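Long-range contacts in acetyltransferase-like, GNAT family (Bacteroides thetaiotaomicron, PDB 3EY5), which probably transfers an acetyl group from acetyl-coenzyme A to an amino group of a substrate, like other GNAT-family N-acetyltransferases: residues 5-10 against 53-58; 63-68 against 77-82; 105-110 against 151-156; 133-138 against 159-164. All blocks are in the same frame, centred on the assembly; numbering follows the deposited sequence.

Interaction 1: residues 5-10 against 53-58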
# COMPACT_ATOMS: atom_id res chain seq x y z
N ILE A 5 18.53 1.60 1.77
CA ILE A 5 17.23 0.99 1.37
C ILE A 5 16.97 1.34 -0.07
O ILE A 5 17.22 2.46 -0.49
CB ILE A 5 16.05 1.44 2.26
CG1 ILE A 5 16.28 1.00 3.70
CG2 ILE A 5 14.71 0.91 1.69
CD1 ILE A 5 15.23 0.09 4.27
N ARG A 6 16.45 0.38 -0.81
CA ARG A 6 16.29 0.51 -2.25
C ARG A 6 15.02 -0.19 -2.73
O ARG A 6 14.74 -1.32 -2.33
CB ARG A 6 17.52 -0.13 -2.90
CG ARG A 6 17.53 -0.07 -4.39
CD ARG A 6 18.90 -0.50 -4.91
NE ARG A 6 19.08 -1.95 -4.79
CZ ARG A 6 18.51 -2.85 -5.57
NH1 ARG A 6 17.68 -2.47 -6.54
NH2 ARG A 6 18.76 -4.14 -5.37
N PHE A 7 14.26 0.48 -3.59
CA PHE A 7 13.09 -0.11 -4.21
C PHE A 7 13.37 -0.49 -5.64
O PHE A 7 13.88 0.33 -6.44
CB PHE A 7 11.92 0.86 -4.19
CG PHE A 7 11.66 1.47 -2.86
CD1 PHE A 7 10.74 0.91 -2.01
CD2 PHE A 7 12.36 2.58 -2.44
CE1 PHE A 7 10.49 1.48 -0.76
CE2 PHE A 7 12.12 3.14 -1.19
CZ PHE A 7 11.19 2.58 -0.35
N GLN A 8 13.01 -1.72 -5.99
CA GLN A 8 13.17 -2.14 -7.36
C GLN A 8 11.94 -2.83 -7.96
O GLN A 8 11.47 -3.86 -7.45
CB GLN A 8 14.48 -2.91 -7.58
CG GLN A 8 14.59 -4.32 -7.05
CD GLN A 8 15.53 -5.14 -7.95
OE1 GLN A 8 15.16 -5.54 -9.06
NE2 GLN A 8 16.76 -5.40 -7.49
N PRO A 9 11.40 -2.22 -9.03
CA PRO A 9 10.24 -2.77 -9.73
C PRO A 9 10.50 -4.24 -10.06
O PRO A 9 11.63 -4.64 -10.34
CB PRO A 9 10.16 -1.93 -11.00
CG PRO A 9 10.79 -0.62 -10.62
CD PRO A 9 11.84 -0.93 -9.61
N ILE A 10 9.45 -5.03 -10.01
CA ILE A 10 9.61 -6.44 -10.22
C ILE A 10 8.55 -6.94 -11.16
O ILE A 10 7.44 -6.41 -11.20
CB ILE A 10 9.68 -7.17 -8.84
CG1 ILE A 10 10.80 -8.17 -8.82
CG2 ILE A 10 8.33 -7.71 -8.30
CD1 ILE A 10 12.05 -7.53 -8.28
N ASN A 53 7.01 -3.74 -6.24
CA ASN A 53 8.41 -3.50 -5.93
C ASN A 53 8.91 -4.27 -4.74
O ASN A 53 8.22 -4.36 -3.72
CB ASN A 53 8.69 -2.01 -5.66
CG ASN A 53 8.11 -1.09 -6.71
OD1 ASN A 53 8.83 -0.59 -7.58
ND2 ASN A 53 6.79 -0.83 -6.61
N ILE A 54 10.13 -4.79 -4.87
CA ILE A 54 10.81 -5.43 -3.75
C ILE A 54 11.65 -4.35 -3.07
O ILE A 54 12.16 -3.40 -3.71
CB ILE A 54 11.61 -6.72 -4.16
CG1 ILE A 54 12.35 -7.31 -2.97
CG2 ILE A 54 12.60 -6.41 -5.26
CD1 ILE A 54 12.87 -8.72 -3.21
N ILE A 55 11.74 -4.45 -1.76
CA ILE A 55 12.48 -3.49 -0.99
C ILE A 55 13.78 -4.18 -0.56
O ILE A 55 13.75 -5.28 0.00
CB ILE A 55 11.68 -3.01 0.23
CG1 ILE A 55 10.34 -2.35 -0.21
CG2 ILE A 55 12.49 -2.04 1.02
CD1 ILE A 55 9.42 -2.21 0.93
N PHE A 56 14.91 -3.55 -0.84
CA PHE A 56 16.20 -4.08 -0.44
C PHE A 56 16.85 -3.29 0.65
O PHE A 56 16.70 -2.08 0.73
CB PHE A 56 17.15 -4.10 -1.63
CG PHE A 56 16.81 -5.13 -2.65
CD1 PHE A 56 15.93 -4.83 -3.69
CD2 PHE A 56 17.38 -6.39 -2.60
CE1 PHE A 56 15.63 -5.80 -4.65
CE2 PHE A 56 17.08 -7.36 -3.55
CZ PHE A 56 16.20 -7.06 -4.58
N ASP A 57 17.59 -3.98 1.51
CA ASP A 57 18.59 -3.32 2.36
C ASP A 57 19.93 -3.85 1.85
O ASP A 57 20.37 -4.93 2.20
CB ASP A 57 18.33 -3.60 3.84
CG ASP A 57 19.36 -2.98 4.77
OD1 ASP A 57 19.57 -1.75 4.72
OD2 ASP A 57 19.96 -3.74 5.56
N ASP A 58 20.52 -3.06 0.97
CA ASP A 58 21.60 -3.46 0.06
C ASP A 58 21.11 -4.48 -0.92
O ASP A 58 20.29 -4.19 -1.77
CB ASP A 58 22.82 -3.98 0.83
CG ASP A 58 23.45 -2.92 1.67
OD1 ASP A 58 24.34 -3.26 2.48
OD2 ASP A 58 23.04 -1.73 1.52
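Arg6 sends CG away from its own backbone N and then bends at chi3 (73°), while Phe56 holds its ring beside its backbone N (chi1 -71°), and these turns bring guanidinium and ring together. The guanidinium lies flat on one face of the ring, planes 16° apart, with Arg6 NH2 3.4 Å from Phe56 CD1. The cation-pi contact is off-centre, and suits an exposed arginine whose charge can stay near solvent while it covers an aromatic ring. Were Phe56 replaced by an alanine, the Arg6 guanidinium would probably lose the flat surface under it and be free to turn. Further on, Ile10 CD1 packs by Ile54 CG2, though the modelled closeness is doubtful. On the other face Phe7 and Ile55 run side by side, Phe7 CD1 3.7 Å from Ile55 CG1. Four backbone bonds join the antiparallel strands, the straightest from Phe56 N to Arg6 O (2.7 Å, in the carbonyl plane). The Phe7 ring stacks on Phe101 of helix 90-101, where Arg93 also makes a salt bridge to Asp57. On the other face His17 of helix 15-28 meets Phe56 edge-to-face, and strand 50-57 passes the sheet on to strand 60-69.

Interaction 2: residues 63-68 against 77-82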
# COMPACT_ATOMS: atom_id res chain seq x y z
N GLY A 63 11.44 -6.63 2.14
CA GLY A 63 10.05 -6.21 2.00
C GLY A 63 9.57 -6.04 0.57
O GLY A 63 10.29 -6.36 -0.40
N PHE A 64 8.32 -5.62 0.45
CA PHE A 64 7.72 -5.32 -0.85
C PHE A 64 6.77 -4.16 -0.63
O PHE A 64 6.34 -3.89 0.50
CB PHE A 64 6.98 -6.53 -1.49
CG PHE A 64 5.62 -6.79 -0.89
CD1 PHE A 64 4.49 -6.16 -1.41
CD2 PHE A 64 5.48 -7.61 0.21
CE1 PHE A 64 3.22 -6.37 -0.83
CE2 PHE A 64 4.22 -7.84 0.79
CZ PHE A 64 3.08 -7.20 0.26
N ILE A 65 6.44 -3.48 -1.71
CA ILE A 65 5.43 -2.46 -1.68
C ILE A 65 4.85 -2.44 -3.06
O ILE A 65 5.56 -2.58 -4.06
CB ILE A 65 6.04 -1.05 -1.30
CG1 ILE A 65 4.99 0.08 -1.43
CG2 ILE A 65 7.24 -0.70 -2.20
CD1 ILE A 65 5.16 1.16 -0.35
N THR A 66 3.55 -2.27 -3.12
CA THR A 66 2.87 -2.18 -4.39
C THR A 66 2.17 -0.83 -4.36
O THR A 66 1.70 -0.40 -3.29
CB THR A 66 1.79 -3.32 -4.55
OG1 THR A 66 0.81 -3.21 -3.50
CG2 THR A 66 2.42 -4.62 -4.41
N TYR A 67 2.17 -0.16 -5.49
CA TYR A 67 1.51 1.11 -5.57
C TYR A 67 1.01 1.38 -6.98
O TYR A 67 1.47 0.80 -7.98
CB TYR A 67 2.44 2.24 -5.06
CG TYR A 67 3.59 2.54 -5.98
CD1 TYR A 67 3.42 3.36 -7.08
CD2 TYR A 67 4.86 1.97 -5.76
CE1 TYR A 67 4.46 3.64 -7.94
CE2 TYR A 67 5.94 2.25 -6.64
CZ TYR A 67 5.71 3.06 -7.72
OH TYR A 67 6.71 3.36 -8.59
N TRP A 68 0.05 2.29 -7.05
CA TRP A 68 -0.47 2.77 -8.30
C TRP A 68 -0.03 4.21 -8.52
O TRP A 68 -0.01 5.05 -7.60
CB TRP A 68 -1.98 2.74 -8.29
CG TRP A 68 -2.55 1.40 -8.12
CD1 TRP A 68 -2.57 0.65 -6.96
CD2 TRP A 68 -3.20 0.61 -9.13
NE1 TRP A 68 -3.18 -0.54 -7.18
CE2 TRP A 68 -3.58 -0.60 -8.51
CE3 TRP A 68 -3.48 0.80 -10.50
CZ2 TRP A 68 -4.26 -1.61 -9.19
CZ3 TRP A 68 -4.15 -0.22 -11.20
CH2 TRP A 68 -4.53 -1.41 -10.54
N GLU A 77 -0.93 0.32 -2.26
CA GLU A 77 -1.93 -0.74 -2.08
C GLU A 77 -1.49 -1.69 -0.95
O GLU A 77 -2.18 -1.81 0.07
CB GLU A 77 -2.21 -1.47 -3.40
CG GLU A 77 -3.61 -2.05 -3.48
CD GLU A 77 -3.81 -2.99 -4.66
OE1 GLU A 77 -3.09 -2.87 -5.65
OE2 GLU A 77 -4.68 -3.88 -4.61
N HIS A 78 -0.34 -2.34 -1.09
CA HIS A 78 0.18 -3.10 0.04
C HIS A 78 1.61 -2.77 0.32
O HIS A 78 2.38 -2.41 -0.57
CB HIS A 78 0.08 -4.59 -0.20
CG HIS A 78 -1.32 -5.07 -0.32
ND1 HIS A 78 -1.89 -5.38 -1.53
CD2 HIS A 78 -2.27 -5.27 0.61
CE1 HIS A 78 -3.13 -5.77 -1.35
NE2 HIS A 78 -3.39 -5.72 -0.05
N PHE A 79 1.94 -2.91 1.58
CA PHE A 79 3.23 -2.58 2.04
C PHE A 79 3.52 -3.50 3.23
O PHE A 79 2.77 -3.49 4.20
CB PHE A 79 3.22 -1.11 2.47
CG PHE A 79 4.46 -0.69 3.15
CD1 PHE A 79 4.42 -0.25 4.48
CD2 PHE A 79 5.68 -0.72 2.48
CE1 PHE A 79 5.60 0.15 5.15
CE2 PHE A 79 6.87 -0.31 3.13
CZ PHE A 79 6.83 0.12 4.46
N ALA A 80 4.60 -4.27 3.16
CA ALA A 80 4.99 -5.14 4.26
C ALA A 80 6.48 -5.42 4.27
O ALA A 80 7.11 -5.54 3.22
CB ALA A 80 4.19 -6.47 4.21
N THR A 81 7.05 -5.50 5.47
CA THR A 81 8.43 -5.97 5.64
C THR A 81 8.42 -7.36 6.26
O THR A 81 7.43 -7.76 6.88
CB THR A 81 9.22 -5.04 6.58
OG1 THR A 81 8.53 -4.99 7.85
CG2 THR A 81 9.32 -3.61 5.98
N ASN A 82 9.53 -8.08 6.12
CA ASN A 82 9.70 -9.40 6.69
C ASN A 82 9.60 -9.43 8.24
O ASN A 82 10.37 -8.74 8.92
CB ASN A 82 11.02 -10.01 6.22
CG ASN A 82 11.06 -11.52 6.40
OD1 ASN A 82 10.91 -12.05 7.50
ND2 ASN A 82 11.27 -12.22 5.30
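Phe64 lies beside His78 and Ala80 in the tightly packed part of this hairpin: CE1 stands 3.7 Å from His78 CB, which lies at the ring's edge, and CE2 is 3.7 Å from Ala80 CB. The small alanine lets the large ring settle over the neighbouring strand. On the opposite face Ile65 CD1 presses on Phe79 CD2 at 3.4 Å. Gly63 CA and Thr81 CA come within 4.0 Å, close enough that any side chain on the glycine would strike Ala80 O. Thr66 works with both its oxygens: its carbonyl O takes Glu77 N at 2.9 Å, and OG1, set between backbone N and carbonyl carbon by chi1 60°, receives the N-H of His78 at 2.8 Å. A threonine suits this place because its hydroxyl satisfies a backbone N-H that the irregular strand turns toward it. Farther along, Trp68 donates NE1 to Glu77 OE1 at 2.8 Å, near the indole plane but well above that of the carboxylate; Arg35 and Tyr142 hold OE2. A phenylalanine in place of Trp68 would probably cost Glu77 OE1 this N-H donor and leave the carboxylate less firmly fixed. The looser side is at the partly exposed Thr81, whose side chain stays clear of strand 60-69, with Thr81 CB 4.8 Å from Gly63 CA. Two residues, Glu77 and His78, thus stand opposite the single Thr66, which defines a classic beta bulge. A bulge in this strand, the fourth of the GNAT fold, is a family hallmark, consistent with a place beside the acetyl-coenzyme A site.

Interaction 3: residues 105-110 against 151-156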
# COMPACT_ATOMS: atom_id res chain seq x y z
N PRO A 105 2.32 13.42 -4.11
CA PRO A 105 1.60 12.98 -2.88
C PRO A 105 1.31 11.46 -2.82
O PRO A 105 1.13 10.80 -3.86
CB PRO A 105 0.30 13.77 -2.92
CG PRO A 105 0.64 15.04 -3.82
CD PRO A 105 1.57 14.48 -4.84
N ILE A 106 1.36 10.91 -1.62
CA ILE A 106 1.25 9.46 -1.44
C ILE A 106 0.01 9.24 -0.61
O ILE A 106 -0.15 9.87 0.44
CB ILE A 106 2.42 8.87 -0.67
CG1 ILE A 106 3.75 9.18 -1.37
CG2 ILE A 106 2.24 7.32 -0.47
CD1 ILE A 106 4.93 8.75 -0.54
N VAL A 107 -0.87 8.38 -1.11
CA VAL A 107 -2.09 8.05 -0.39
C VAL A 107 -2.01 6.59 0.02
O VAL A 107 -1.61 5.73 -0.78
CB VAL A 107 -3.35 8.30 -1.25
CG1 VAL A 107 -4.63 7.98 -0.44
CG2 VAL A 107 -3.38 9.77 -1.83
N LEU A 108 -2.37 6.31 1.27
CA LEU A 108 -2.63 4.90 1.70
C LEU A 108 -3.90 4.80 2.58
O LEU A 108 -4.44 5.83 3.02
CB LEU A 108 -1.41 4.33 2.41
CG LEU A 108 -0.93 5.14 3.64
CD1 LEU A 108 -1.87 4.99 4.79
CD2 LEU A 108 0.40 4.63 4.07
N GLU A 109 -4.39 3.58 2.79
CA GLU A 109 -5.53 3.33 3.69
C GLU A 109 -5.03 2.71 5.00
O GLU A 109 -4.08 1.90 4.99
CB GLU A 109 -6.54 2.35 3.09
CG GLU A 109 -6.87 2.56 1.61
CD GLU A 109 -7.90 1.54 1.10
OE1 GLU A 109 -8.32 0.67 1.90
OE2 GLU A 109 -8.29 1.58 -0.10
N VAL A 110 -5.63 3.14 6.11
CA VAL A 110 -5.40 2.53 7.41
C VAL A 110 -6.73 2.14 8.03
O VAL A 110 -7.78 2.70 7.72
CB VAL A 110 -4.64 3.44 8.42
CG1 VAL A 110 -3.25 3.72 7.93
CG2 VAL A 110 -5.39 4.71 8.68
N MSE A 151 -12.35 2.44 6.71
CA MSE A 151 -10.92 2.75 6.79
C MSE A 151 -10.80 4.22 6.80
O MSE A 151 -11.80 4.91 6.66
CB MSE A 151 -10.17 2.26 5.57
CG MSE A 151 -10.45 0.83 5.29
SE MSE A 151 -9.23 -0.34 6.26
CE MSE A 151 -8.64 -0.83 4.50
N TYR A 152 -9.59 4.71 6.95
CA TYR A 152 -9.32 6.13 6.75
C TYR A 152 -8.22 6.19 5.74
O TYR A 152 -7.38 5.29 5.65
CB TYR A 152 -8.83 6.80 8.05
CG TYR A 152 -9.93 7.12 9.04
CD1 TYR A 152 -11.24 7.45 8.59
CD2 TYR A 152 -9.67 7.14 10.41
CE1 TYR A 152 -12.25 7.77 9.50
CE2 TYR A 152 -10.67 7.46 11.32
CZ TYR A 152 -11.95 7.76 10.87
OH TYR A 152 -12.93 8.05 11.78
N LEU A 153 -8.19 7.28 5.01
CA LEU A 153 -7.04 7.54 4.13
C LEU A 153 -6.05 8.39 4.91
O LEU A 153 -6.43 9.16 5.79
CB LEU A 153 -7.45 8.29 2.87
CG LEU A 153 -8.44 7.64 1.90
CD1 LEU A 153 -8.71 8.70 0.79
CD2 LEU A 153 -7.87 6.31 1.31
N MSE A 154 -4.79 8.24 4.56
CA MSE A 154 -3.74 9.03 5.17
C MSE A 154 -2.87 9.48 4.04
O MSE A 154 -2.60 8.70 3.12
CB MSE A 154 -2.95 8.19 6.16
CG MSE A 154 -3.73 7.87 7.41
SE MSE A 154 -2.53 7.35 8.78
CE MSE A 154 -1.82 9.14 9.13
N VAL A 155 -2.48 10.76 4.08
CA VAL A 155 -1.84 11.39 2.95
C VAL A 155 -0.52 12.05 3.31
O VAL A 155 -0.40 12.72 4.33
CB VAL A 155 -2.81 12.40 2.26
CG1 VAL A 155 -2.21 12.96 0.98
CG2 VAL A 155 -4.11 11.68 1.95
N HIS A 156 0.49 11.86 2.47
CA HIS A 156 1.73 12.59 2.67
C HIS A 156 1.86 13.47 1.45
O HIS A 156 1.77 12.98 0.32
CB HIS A 156 2.92 11.61 2.78
CG HIS A 156 4.25 12.30 2.82
ND1 HIS A 156 4.82 12.74 4.00
CD2 HIS A 156 5.13 12.62 1.84
CE1 HIS A 156 5.99 13.30 3.74
NE2 HIS A 156 6.20 13.24 2.44
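Val110 and Met154, modelled as selenomethionine, cross at about a right angle in the apolar centre. With CG anti to the carbonyl carbon (chi1 -71°) and SE nearly anti to CA (chi2 -161°), Met154 brings SE to 3.8 Å from Val110 CG1, while its CG touches CG2 of the same valine. Leu108 lies alongside Met154, pointing the same way, with CD1 3.6 Å from Met154 CB. On the other face the branched ends stand a little farther apart: Val107 CG1 is 4.0 Å from Leu153 CD2, and Val107 also approaches Val155. Beta-branched and leucine side chains suit such a place, filling both faces of a buried strand pair without polar atoms to satisfy. The backbones between them are joined by six hydrogen bonds, with both strands of each hydrogen-bonded pair giving one; Leu108 N to Met154 O, at 3.0 Å, runs nearly along the C=O axis. Toward the edge polarity appears. Glu109 uses its aliphatic CG against Leu153 CD2 at 3.9 Å, and its extended chain carries the carboxylate past Met151 to Tyr137 OH and Gln139 NE2, which bond its two oxygens. A glutamate thus serves here twice, by its stem as an apolar filler and by its head as an acceptor for neighbours on strand 136-139. At the far end, His156 N bonds to Ile106 O at 2.9 Å, and the histidine ring reaches Gly129 O through ND1. Helix 116-127 covers the Leu108, Val110 and Met154 face through Tyr125 and Ile122, while strand 74-81 flanks 106-110 and strands 131-134 and 136-139 pair with 149-156.

Interaction 4: residues 133-138 against 159-164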
# COMPACT_ATOMS: atom_id res chain seq x y z
N TRP A 133 -6.88 11.68 7.18
CA TRP A 133 -8.15 12.18 6.69
C TRP A 133 -9.32 11.49 7.39
O TRP A 133 -9.47 10.25 7.32
CB TRP A 133 -8.22 11.99 5.18
CG TRP A 133 -7.40 13.01 4.43
CD1 TRP A 133 -6.57 14.00 4.98
CD2 TRP A 133 -7.32 13.17 3.02
NE1 TRP A 133 -5.99 14.73 3.97
CE2 TRP A 133 -6.43 14.25 2.77
CE3 TRP A 133 -7.89 12.50 1.93
CZ2 TRP A 133 -6.10 14.66 1.48
CZ3 TRP A 133 -7.56 12.91 0.65
CH2 TRP A 133 -6.68 13.98 0.43
N GLU A 134 -10.12 12.29 8.08
CA GLU A 134 -11.29 11.83 8.84
C GLU A 134 -12.53 11.73 7.95
O GLU A 134 -13.61 12.16 8.37
CB GLU A 134 -11.59 12.82 9.96
CG GLU A 134 -10.38 13.51 10.56
CD GLU A 134 -9.96 12.89 11.87
OE1 GLU A 134 -9.27 13.57 12.66
OE2 GLU A 134 -10.34 11.72 12.10
N LYS A 135 -12.39 11.23 6.74
CA LYS A 135 -13.51 11.18 5.85
C LYS A 135 -14.07 9.78 6.01
O LYS A 135 -13.35 8.88 6.37
CB LYS A 135 -13.04 11.47 4.42
CG LYS A 135 -12.46 12.87 4.26
CD LYS A 135 -13.59 13.86 4.04
CE LYS A 135 -13.24 15.29 4.40
NZ LYS A 135 -14.38 16.16 3.87
N ASP A 136 -15.35 9.61 5.76
CA ASP A 136 -15.97 8.31 5.94
C ASP A 136 -15.62 7.38 4.75
O ASP A 136 -16.49 7.03 3.94
CB ASP A 136 -17.49 8.48 6.08
CG ASP A 136 -18.19 7.18 6.49
OD1 ASP A 136 -17.53 6.31 7.12
OD2 ASP A 136 -19.41 7.02 6.18
N TYR A 137 -14.36 6.98 4.65
CA TYR A 137 -13.88 6.12 3.57
C TYR A 137 -14.20 4.60 3.84
O TYR A 137 -14.17 4.14 4.99
CB TYR A 137 -12.38 6.32 3.41
CG TYR A 137 -11.83 5.46 2.28
CD1 TYR A 137 -12.11 5.77 0.96
CD2 TYR A 137 -11.03 4.37 2.54
CE1 TYR A 137 -11.62 4.98 -0.11
CE2 TYR A 137 -10.53 3.57 1.50
CZ TYR A 137 -10.86 3.87 0.17
OH TYR A 137 -10.36 3.10 -0.89
N TYR A 138 -14.46 3.87 2.75
CA TYR A 138 -14.62 2.40 2.75
C TYR A 138 -13.79 1.77 1.66
O TYR A 138 -13.83 2.23 0.51
CB TYR A 138 -16.10 2.02 2.53
CG TYR A 138 -16.93 2.24 3.79
CD1 TYR A 138 -17.49 3.48 4.05
CD2 TYR A 138 -17.12 1.21 4.72
CE1 TYR A 138 -18.21 3.71 5.22
CE2 TYR A 138 -17.85 1.42 5.88
CZ TYR A 138 -18.38 2.67 6.12
OH TYR A 138 -19.12 2.89 7.24
N LEU A 159 -2.12 17.61 -0.56
CA LEU A 159 -3.51 17.34 -0.97
C LEU A 159 -4.38 17.77 0.21
O LEU A 159 -4.04 17.52 1.35
CB LEU A 159 -3.72 15.86 -1.32
CG LEU A 159 -3.04 15.27 -2.57
CD1 LEU A 159 -3.02 13.75 -2.54
CD2 LEU A 159 -3.67 15.72 -3.88
N ASP A 160 -5.47 18.48 -0.05
CA ASP A 160 -6.35 18.86 1.04
C ASP A 160 -7.65 18.03 0.98
O ASP A 160 -8.30 17.86 -0.07
CB ASP A 160 -6.56 20.39 1.11
CG ASP A 160 -5.30 21.16 1.63
OD1 ASP A 160 -4.25 20.52 1.87
OD2 ASP A 160 -5.36 22.40 1.81
N ALA A 161 -7.97 17.45 2.14
CA ALA A 161 -9.07 16.50 2.26
C ALA A 161 -10.34 17.12 1.72
O ALA A 161 -11.11 16.49 0.98
CB ALA A 161 -9.24 16.10 3.72
N GLU A 162 -10.54 18.39 2.08
CA GLU A 162 -11.75 19.11 1.75
C GLU A 162 -11.92 19.13 0.23
O GLU A 162 -12.95 18.76 -0.29
CB GLU A 162 -11.69 20.52 2.34
CG GLU A 162 -11.78 20.60 3.87
CD GLU A 162 -10.48 20.21 4.62
OE1 GLU A 162 -9.65 19.45 4.08
OE2 GLU A 162 -10.33 20.66 5.79
N LYS A 163 -10.87 19.51 -0.48
CA LYS A 163 -10.91 19.61 -1.96
C LYS A 163 -10.66 18.35 -2.77
O LYS A 163 -11.18 18.21 -3.87
CB LYS A 163 -9.93 20.67 -2.45
CG LYS A 163 -10.21 22.05 -1.90
CD LYS A 163 -9.89 22.07 -0.41
CE LYS A 163 -10.40 23.32 0.32
NZ LYS A 163 -10.18 23.15 1.80
N ASP A 164 -9.84 17.43 -2.26
CA ASP A 164 -9.31 16.33 -3.09
C ASP A 164 -9.93 14.94 -2.82
O ASP A 164 -9.92 14.07 -3.70
CB ASP A 164 -7.77 16.27 -2.97
CG ASP A 164 -7.10 17.58 -3.39
OD1 ASP A 164 -7.23 17.97 -4.57
OD2 ASP A 164 -6.42 18.23 -2.56
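Asp164, whose CB stands near the indole of Trp133, takes the N-H of Asp160 on OD2 at 2.7 Å, using the lone pair anti to its other oxygen. In return, Asp164 N bonds to Asp160 O, also at 2.7 Å, and the two bonds tie the helix start into a compact turn. Asp160 holds the N-cap position, although its own side chain makes no capping bond. Against this turn lies the indole of Trp133. Ala161 CB sits 3.4 Å from the centroid of the Trp133 five-membered ring, only 4° off the normal, a clear CH-pi contact; a methyl group is small enough to let the helix come down onto the ring. Leu159 O meets the edge of the indole 3.5 Å from Trp133 CZ2, and Leu159 CB lies close to the same atom. The Lys135 chain, bent at chi2, passes its CE by Ala161 CB at 4.1 Å. The opposite charges of Lys135 and Glu162 may attract weakly. Tryptophan suits the place, offering a broad flat surface to a helix end. This is helix-on-sheet packing: the first turn of the C-terminal helix 161-176 lies on strand 131-134 near the end of the acetyltransferase sheet.

How the interactions relate
All four contacts lie along one mixed sheet, three within it and interaction 4 between its strand 131-134 and helix 161-176. Interactions 1 and 2 meet where strand 50-57 of the first pairs with strand 60-69 of the second; their centres lie about 10 Å apart. Interaction 2 leads to interaction 3, about 14 Å away between centres, because strands 74-81 and 106-110 run parallel. Interactions 3 and 4, centres about 9 Å apart, touch, their segments alternating along the chain, whereas interactions 1, 2 and 3 follow in series. Interactions 1 and 4 stand farthest apart, about 30 Å between centres. The parallel pair thus joins the sheet's two antiparallel halves, the scheme of GNAT acetyltransferases.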